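Local coordinates for protein negative regulator of ofd1 (Schizosaccharomyces pombe, PDB 3QTM) that is required for correct translation termination, directly inhibits ofd1 and stabilises the Sre1N transcription factor, probably by blocking its ofd1-driven degradation, at residues Lys67-Leu78 against Arg120-Glu131. Numbering follows the deposited sequence.
Sequences KDFHAAYSSALL and RLFLALARAYLE
Arg120 lays its aliphatic chain beside the carboxylate of Asp68, with CB 3.7 Å from OD1. The guanidinium and carboxylate planes are turned 70° apart. Asp68 OD2 stays 4.6 Å from Arg120 NE, so only the charges are near; Arg120 NH2 forms a salt bridge with Asp178, and the group also makes a cation-pi contact with Trp23. Two waters link Asp68 OD1 to the backbone N atoms of Arg120 and Leu121, in the first turn of helix 119-142. Replacing Asp68 with an alanine would probably leave both waters without their acceptor on helix 67-82 and uncover the aliphatic part of Arg120. With CG turned away from the backbone N (chi1 -169°), Leu121 sends CD1 toward helix 67-82, 3.7 Å from Lys67 O. Its CD2 meets the Lys67 chain about at a right angle. Ala124 CB lies 4.4 Å from Ala71 CB, and these small side chains are consistent with the 8.3 Å approach of the axes, which run at 28° in the same direction. Ala124 CB also meets the hydroxyls of Ser74 and Ser75. A water joins Ser74 OG to Ala124 O; Ser74 OG also bonds Ala104 O. Ser75 OG donates back to Ala71 O, 3.0 Å away. A bend at chi3 (38°) helps place the Arg127 guanidinium, where two in-plane waters at its edge bridge NE to Ser75 OG and NH2 to Ser75 O; NH1 bonds Ser184 O. Leu78 CD2 rests against Arg127 CB at 3.7 Å, while its CD1 reaches Ala128 CB and Glu131 CG. This near-parallel pair belongs to the helical array of a tetratricopeptide-repeat protein. Helix 97-110 packs on both partners, through Ser74 and Ala128 among others, while helices 15-34 and 38-58 cover other sides of helix 67-82.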
# COMPACT_ATOMS: atom_id res chain seq x y z
N LYS A 67 21.29 -4.34 10.37
CA LYS A 67 19.85 -4.24 10.27
C LYS A 67 19.33 -4.88 8.97
O LYS A 67 18.26 -5.49 8.98
CB LYS A 67 19.41 -2.78 10.34
CG LYS A 67 19.70 -2.10 11.68
CD LYS A 67 18.92 -0.79 11.79
CE LYS A 67 19.16 -0.09 13.12
NZ LYS A 67 20.57 0.36 13.23
N ASP A 68 20.07 -4.73 7.87
CA ASP A 68 19.67 -5.29 6.58
C ASP A 68 19.57 -6.81 6.60
O ASP A 68 18.79 -7.38 5.86
CB ASP A 68 20.63 -4.87 5.46
CG ASP A 68 20.42 -3.44 5.01
OD1 ASP A 68 19.43 -2.81 5.45
OD2 ASP A 68 21.25 -2.94 4.21
N PHE A 69 20.39 -7.46 7.42
CA PHE A 69 20.25 -8.91 7.59
C PHE A 69 18.89 -9.25 8.20
O PHE A 69 18.16 -10.11 7.69
CB PHE A 69 21.37 -9.50 8.44
CG PHE A 69 21.07 -10.91 8.93
CD1 PHE A 69 21.31 -12.01 8.13
CD2 PHE A 69 20.53 -11.12 10.19
CE1 PHE A 69 21.02 -13.29 8.57
CE2 PHE A 69 20.23 -12.42 10.64
CZ PHE A 69 20.47 -13.50 9.82
N HIS A 70 18.54 -8.59 9.30
CA HIS A 70 17.27 -8.92 9.97
C HIS A 70 16.07 -8.51 9.11
O HIS A 70 15.02 -9.14 9.18
CB HIS A 70 17.18 -8.27 11.35
CG HIS A 70 18.33 -8.61 12.25
ND1 HIS A 70 18.38 -9.77 12.98
CD2 HIS A 70 19.47 -7.93 12.53
CE1 HIS A 70 19.51 -9.81 13.67
NE2 HIS A 70 20.19 -8.70 13.42
N ALA A 71 16.24 -7.45 8.31
CA ALA A 71 15.20 -7.00 7.40
C ALA A 71 14.89 -8.06 6.35
O ALA A 71 13.73 -8.32 6.06
CB ALA A 71 15.59 -5.69 6.74
N ALA A 72 15.93 -8.66 5.76
CA ALA A 72 15.73 -9.69 4.74
C ALA A 72 15.08 -10.93 5.35
O ALA A 72 14.20 -11.54 4.76
CB ALA A 72 17.04 -10.06 4.08
N TYR A 73 15.56 -11.31 6.53
CA TYR A 73 15.05 -12.48 7.21
C TYR A 73 13.57 -12.25 7.59
O TYR A 73 12.71 -13.11 7.38
CB TYR A 73 15.91 -12.72 8.45
CG TYR A 73 15.78 -14.07 9.08
CD1 TYR A 73 16.71 -14.50 10.02
CD2 TYR A 73 14.74 -14.93 8.73
CE1 TYR A 73 16.60 -15.75 10.62
CE2 TYR A 73 14.62 -16.19 9.32
CZ TYR A 73 15.55 -16.59 10.28
OH TYR A 73 15.45 -17.83 10.88
N SER A 74 13.27 -11.08 8.13
CA SER A 74 11.89 -10.73 8.46
C SER A 74 11.00 -10.78 7.22
O SER A 74 9.91 -11.32 7.27
CB SER A 74 11.82 -9.33 9.07
OG SER A 74 10.48 -8.95 9.28
N SER A 75 11.49 -10.25 6.10
CA SER A 75 10.73 -10.25 4.84
C SER A 75 10.42 -11.65 4.33
O SER A 75 9.33 -11.90 3.82
CB SER A 75 11.46 -9.48 3.75
OG SER A 75 11.50 -8.11 4.07
N ALA A 76 11.37 -12.57 4.46
CA ALA A 76 11.13 -13.95 4.06
C ALA A 76 10.03 -14.57 4.93
O ALA A 76 9.12 -15.22 4.42
CB ALA A 76 12.42 -14.76 4.13
N LEU A 77 10.11 -14.36 6.24
CA LEU A 77 9.09 -14.86 7.16
C LEU A 77 7.70 -14.32 6.79
O LEU A 77 6.71 -15.05 6.78
CB LEU A 77 9.45 -14.53 8.62
CG LEU A 77 10.67 -15.28 9.18
CD1 LEU A 77 11.25 -14.61 10.42
CD2 LEU A 77 10.32 -16.76 9.48
N LEU A 78 7.63 -13.03 6.47
CA LEU A 78 6.35 -12.44 6.14
C LEU A 78 5.80 -13.08 4.88
O LEU A 78 4.59 -13.26 4.73
CB LEU A 78 6.49 -10.93 5.93
CG LEU A 78 5.15 -10.18 5.94
CD1 LEU A 78 4.42 -10.51 7.22
CD2 LEU A 78 5.35 -8.66 5.77
N ARG A 120 15.52 -0.49 5.19
CA ARG A 120 14.94 -1.78 4.85
C ARG A 120 14.29 -2.40 6.08
O ARG A 120 13.27 -3.05 5.98
CB ARG A 120 15.98 -2.72 4.23
CG ARG A 120 16.34 -2.37 2.79
CD ARG A 120 17.59 -3.10 2.29
NE ARG A 120 18.01 -2.55 1.00
CZ ARG A 120 17.73 -3.10 -0.18
NH1 ARG A 120 17.07 -4.25 -0.26
NH2 ARG A 120 18.13 -2.50 -1.29
N LEU A 121 14.88 -2.17 7.25
CA LEU A 121 14.32 -2.71 8.48
C LEU A 121 13.00 -2.02 8.80
O LEU A 121 12.03 -2.68 9.19
CB LEU A 121 15.29 -2.56 9.66
CG LEU A 121 14.85 -3.36 10.90
CD1 LEU A 121 15.01 -4.88 10.63
CD2 LEU A 121 15.59 -2.93 12.17
N PHE A 122 12.96 -0.70 8.62
CA PHE A 122 11.76 0.07 8.91
C PHE A 122 10.62 -0.39 8.02
O PHE A 122 9.48 -0.49 8.46
CB PHE A 122 12.01 1.57 8.76
CG PHE A 122 12.71 2.20 9.95
CD1 PHE A 122 13.32 1.41 10.91
CD2 PHE A 122 12.77 3.58 10.08
CE1 PHE A 122 13.96 1.98 12.00
CE2 PHE A 122 13.42 4.17 11.16
CZ PHE A 122 14.01 3.37 12.13
N LEU A 123 10.95 -0.70 6.77
CA LEU A 123 9.94 -1.16 5.82
C LEU A 123 9.43 -2.54 6.22
O LEU A 123 8.22 -2.77 6.20
CB LEU A 123 10.48 -1.15 4.37
CG LEU A 123 9.57 -1.67 3.24
CD1 LEU A 123 8.31 -0.83 3.07
CD2 LEU A 123 10.33 -1.75 1.91
N ALA A 124 10.34 -3.44 6.59
CA ALA A 124 9.97 -4.79 7.04
C ALA A 124 9.07 -4.74 8.27
O ALA A 124 8.12 -5.51 8.40
CB ALA A 124 11.22 -5.62 7.34
N LEU A 125 9.41 -3.85 9.20
CA LEU A 125 8.63 -3.67 10.41
C LEU A 125 7.22 -3.19 10.07
O LEU A 125 6.24 -3.77 10.52
CB LEU A 125 9.29 -2.64 11.34
CG LEU A 125 10.46 -3.13 12.18
CD1 LEU A 125 11.31 -1.94 12.65
CD2 LEU A 125 9.94 -3.96 13.37
N ALA A 126 7.13 -2.13 9.27
CA ALA A 126 5.83 -1.59 8.89
C ALA A 126 4.96 -2.64 8.20
O ALA A 126 3.78 -2.81 8.54
CB ALA A 126 5.99 -0.37 8.02
N ARG A 127 5.55 -3.33 7.22
CA ARG A 127 4.85 -4.38 6.48
C ARG A 127 4.28 -5.46 7.41
O ARG A 127 3.13 -5.86 7.28
CB ARG A 127 5.76 -5.00 5.41
CG ARG A 127 6.07 -4.02 4.28
CD ARG A 127 7.15 -4.53 3.32
NE ARG A 127 7.06 -5.97 3.05
CZ ARG A 127 6.16 -6.51 2.25
NH1 ARG A 127 5.27 -5.73 1.65
NH2 ARG A 127 6.14 -7.82 2.04
N ALA A 128 5.08 -5.90 8.37
CA ALA A 128 4.64 -6.96 9.27
C ALA A 128 3.58 -6.49 10.26
O ALA A 128 2.65 -7.23 10.55
CB ALA A 128 5.83 -7.60 10.00
N TYR A 129 3.72 -5.27 10.78
CA TYR A 129 2.73 -4.73 11.71
C TYR A 129 1.39 -4.57 10.99
O TYR A 129 0.33 -4.82 11.58
CB TYR A 129 3.15 -3.37 12.30
CG TYR A 129 4.28 -3.43 13.31
CD1 TYR A 129 4.26 -4.34 14.37
CD2 TYR A 129 5.34 -2.54 13.24
CE1 TYR A 129 5.29 -4.38 15.30
CE2 TYR A 129 6.38 -2.57 14.16
CZ TYR A 129 6.35 -3.50 15.18
OH TYR A 129 7.38 -3.51 16.09
N LEU A 130 1.42 -4.14 9.74
CA LEU A 130 0.17 -3.98 8.99
C LEU A 130 -0.47 -5.33 8.67
O LEU A 130 -1.70 -5.45 8.70
CB LEU A 130 0.35 -3.15 7.71
CG LEU A 130 0.60 -1.65 7.92
CD1 LEU A 130 0.86 -0.95 6.59
CD2 LEU A 130 -0.56 -0.98 8.66
N GLU A 131 0.35 -6.35 8.37
CA GLU A 131 -0.25 -7.67 8.11
C GLU A 131 -0.86 -8.22 9.38
O GLU A 131 -1.87 -8.92 9.34
CB GLU A 131 0.76 -8.68 7.53
CG GLU A 131 1.22 -8.33 6.13
CD GLU A 131 0.08 -8.32 5.12
OE1 GLU A 131 -0.98 -8.93 5.38
OE2 GLU A 131 0.24 -7.69 4.05
O HOH W 1 17.88 -1.93 7.32
O HOH W 2 18.40 -0.32 4.38
O HOH W 3 8.51 -8.03 7.39
O HOH W 4 7.64 -10.33 2.44
O HOH W 5 8.93 -7.24 4.89